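Local structure of cytochrome c, putative (Shewanella oneidensis, 1SP3) at residues W250-A255 with F360-A365. The protein is an octaheme cytochrome c that probably acts as a respiratory tetrathionate reductase, with eight covalently bound heme c groups. Numbering follows the deposited sequence.
Sequences WDWSTA and FDWNLA
An aromatic cluster where the turn that follows strand 246-251 meets the first turn of helix 362-372 is built on Trp252 and Trp362, whose side chains cross at about a right angle. The benzene side of the Trp362 indole reaches out from the helix, and its CH2 lies 3.5 Å from Trp252 CE3, which sits in the plane of the Trp362 ring at its edge. The six-membered rings meet obliquely, their centroids 5.6 Å apart and planes at 78°. Both side chains set CG anti to the carbonyl carbon (chi1 -83° and -81°), which puts each indole beside its own backbone N and turned to the other segment. Ala255 CB, a lone methyl, adds a looser touch at the edge of the Trp362 ring, 4.4 Å from CZ2.

Tryptophan suits both places because a broad apolar ring also carries one N-H. That of Trp252 is spent on the carbonyl of Phe63. Trp250 NE1 lies 3.4 Å above the centre of the Trp252 ring, while its own N-H goes to the Lys275 carbonyl. An alanine in place of Trp252 would probably open a gap beside Trp362 CH2, leaving that edge and the Phe63 carbonyl without their partner. Tyr356 stacks on Trp362, and Phe389 meets it edge-to-face; the Trp252 side chain lies about 8 Å from a bound heme c.

An aspartate braces each turn: Asp251 OD1 accepts from Ser253 N in an Asx turn, while Asp361, the helix N-cap, accepts from Leu364 N, which lies above its carboxylate plane. One water links the segments, accepting from Trp362 NE1 at 3.1 Å and within hydrogen-bonding distance of Ser253 O (2.6 Å) and Ala255 O (2.7 Å).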
loop_
_atom_site.group_PDB
_atom_site.type_symbol
_atom_site.label_atom_id
_atom_site.label_comp_id
_atom_site.label_asym_id
_atom_site.label_seq_id
_atom_site.Cartn_x
_atom_site.Cartn_y
_atom_site.Cartn_z
ATOM N N TRP A 250 -10.881 -10.348 4.545
ATOM C CA TRP A 250 -11.429 -10.691 3.230
ATOM C C TRP A 250 -11.297 -12.237 3.082
ATOM O O TRP A 250 -10.211 -12.775 2.762
ATOM C CB TRP A 250 -10.635 -10.004 2.111
ATOM C CG TRP A 250 -11.255 -10.073 0.753
ATOM C CD1 TRP A 250 -12.073 -11.091 0.217
ATOM C CD2 TRP A 250 -11.072 -9.110 -0.304
ATOM N NE1 TRP A 250 -12.366 -10.778 -1.090
ATOM C CE2 TRP A 250 -11.774 -9.573 -1.424
ATOM C CE3 TRP A 250 -10.359 -7.913 -0.404
ATOM C CZ2 TRP A 250 -11.819 -8.871 -2.613
ATOM C CZ3 TRP A 250 -10.414 -7.199 -1.576
ATOM C CH2 TRP A 250 -11.125 -7.685 -2.675
ATOM N N ASP A 251 -12.450 -12.904 3.244
ATOM C CA ASP A 251 -12.608 -14.317 3.023
ATOM C C ASP A 251 -13.194 -14.574 1.633
ATOM O O ASP A 251 -14.449 -14.425 1.393
ATOM C CB ASP A 251 -13.564 -14.855 4.105
ATOM C CG ASP A 251 -13.683 -16.376 4.084
ATOM O OD1 ASP A 251 -13.166 -17.034 3.134
ATOM O OD2 ASP A 251 -14.247 -16.978 5.035
ATOM N N TRP A 252 -12.311 -14.955 0.723
ATOM C CA TRP A 252 -12.667 -15.284 -0.671
ATOM C C TRP A 252 -13.405 -16.651 -0.775
ATOM O O TRP A 252 -14.043 -16.922 -1.744
ATOM C CB TRP A 252 -11.403 -15.398 -1.526
ATOM C CG TRP A 252 -10.802 -14.117 -2.070
ATOM C CD1 TRP A 252 -9.715 -13.442 -1.571
ATOM C CD2 TRP A 252 -11.232 -13.379 -3.230
ATOM N NE1 TRP A 252 -9.452 -12.342 -2.349
ATOM C CE2 TRP A 252 -10.371 -12.278 -3.371
ATOM C CE3 TRP A 252 -12.252 -13.561 -4.189
ATOM C CZ2 TRP A 252 -10.482 -11.342 -4.450
ATOM C CZ3 TRP A 252 -12.401 -12.614 -5.192
ATOM C CH2 TRP A 252 -11.500 -11.538 -5.341
ATOM N N SER A 253 -13.300 -17.504 0.234
ATOM C CA SER A 253 -13.824 -18.872 0.154
ATOM C C SER A 253 -15.313 -18.937 -0.010
ATOM O O SER A 253 -15.838 -19.833 -0.668
ATOM C CB SER A 253 -13.384 -19.710 1.380
ATOM O OG SER A 253 -14.023 -19.208 2.549
ATOM N N THR A 254 -16.004 -17.982 0.592
ATOM C CA THR A 254 -17.427 -17.874 0.468
ATOM C C THR A 254 -17.947 -17.196 -0.821
ATOM O O THR A 254 -19.172 -17.075 -0.998
ATOM C CB THR A 254 -17.973 -17.110 1.707
ATOM O OG1 THR A 254 -17.378 -15.802 1.760
ATOM C CG2 THR A 254 -17.596 -17.832 3.045
ATOM N N ALA A 255 -17.059 -16.746 -1.713
ATOM C CA ALA A 255 -17.541 -16.050 -2.939
ATOM C C ALA A 255 -18.404 -17.011 -3.759
ATOM O O ALA A 255 -18.211 -18.248 -3.665
ATOM C CB ALA A 255 -16.386 -15.543 -3.814
ATOM N N PHE A 360 -17.455 -17.003 -12.392
ATOM C CA PHE A 360 -17.736 -17.553 -11.048
ATOM C C PHE A 360 -17.307 -18.989 -10.969
ATOM O O PHE A 360 -17.861 -19.795 -10.205
ATOM C CB PHE A 360 -19.199 -17.429 -10.595
ATOM C CG PHE A 360 -19.623 -16.006 -10.361
ATOM C CD1 PHE A 360 -20.547 -15.400 -11.201
ATOM C CD2 PHE A 360 -19.035 -15.246 -9.339
ATOM C CE1 PHE A 360 -20.909 -14.018 -11.019
ATOM C CE2 PHE A 360 -19.365 -13.923 -9.152
ATOM C CZ PHE A 360 -20.326 -13.300 -9.997
ATOM N N ASP A 361 -16.253 -19.251 -11.711
ATOM C CA ASP A 361 -15.640 -20.551 -11.827
ATOM C C ASP A 361 -14.169 -20.415 -11.457
ATOM O O ASP A 361 -13.344 -20.001 -12.262
ATOM C CB ASP A 361 -15.806 -20.988 -13.286
ATOM C CG ASP A 361 -15.102 -22.252 -13.628
ATOM O OD1 ASP A 361 -14.217 -22.756 -12.889
ATOM O OD2 ASP A 361 -15.376 -22.822 -14.716
ATOM N N TRP A 362 -13.851 -20.846 -10.250
ATOM C CA TRP A 362 -12.501 -20.752 -9.757
ATOM C C TRP A 362 -11.474 -21.554 -10.539
ATOM O O TRP A 362 -10.299 -21.151 -10.578
ATOM C CB TRP A 362 -12.437 -21.153 -8.271
ATOM C CG TRP A 362 -12.841 -20.080 -7.324
ATOM C CD1 TRP A 362 -13.879 -20.111 -6.450
ATOM C CD2 TRP A 362 -12.226 -18.807 -7.159
ATOM N NE1 TRP A 362 -13.968 -18.930 -5.751
ATOM C CE2 TRP A 362 -12.949 -18.116 -6.146
ATOM C CE3 TRP A 362 -11.126 -18.167 -7.754
ATOM C CZ2 TRP A 362 -12.583 -16.846 -5.685
ATOM C CZ3 TRP A 362 -10.783 -16.865 -7.314
ATOM C CH2 TRP A 362 -11.510 -16.236 -6.291
ATOM N N ASN A 363 -11.865 -22.697 -11.124
ATOM C CA ASN A 363 -10.879 -23.517 -11.860
ATOM C C ASN A 363 -10.419 -22.763 -13.085
ATOM O O ASN A 363 -9.289 -22.742 -13.378
ATOM C CB ASN A 363 -11.380 -24.950 -12.330
ATOM C CG ASN A 363 -11.590 -25.949 -11.175
ATOM O OD1 ASN A 363 -12.752 -26.304 -10.827
ATOM N ND2 ASN A 363 -10.491 -26.474 -10.622
ATOM N N LEU A 364 -11.366 -22.237 -13.839
ATOM C CA LEU A 364 -11.112 -21.392 -15.002
ATOM C C LEU A 364 -10.306 -20.134 -14.592
ATOM O O LEU A 364 -9.323 -19.788 -15.248
ATOM C CB LEU A 364 -12.461 -20.921 -15.542
ATOM C CG LEU A 364 -12.742 -20.559 -17.026
ATOM C CD1 LEU A 364 -13.636 -19.318 -17.226
ATOM C CD2 LEU A 364 -11.538 -20.620 -18.025
ATOM N N ALA A 365 -10.735 -19.431 -13.536
ATOM C CA ALA A 365 -9.965 -18.262 -13.061
ATOM C C ALA A 365 -8.522 -18.651 -12.686
ATOM O O ALA A 365 -7.563 -18.005 -13.106
ATOM C CB ALA A 365 -10.704 -17.509 -11.951
HETATM O O HOH W 1 -15.766 -19.226 -3.187
#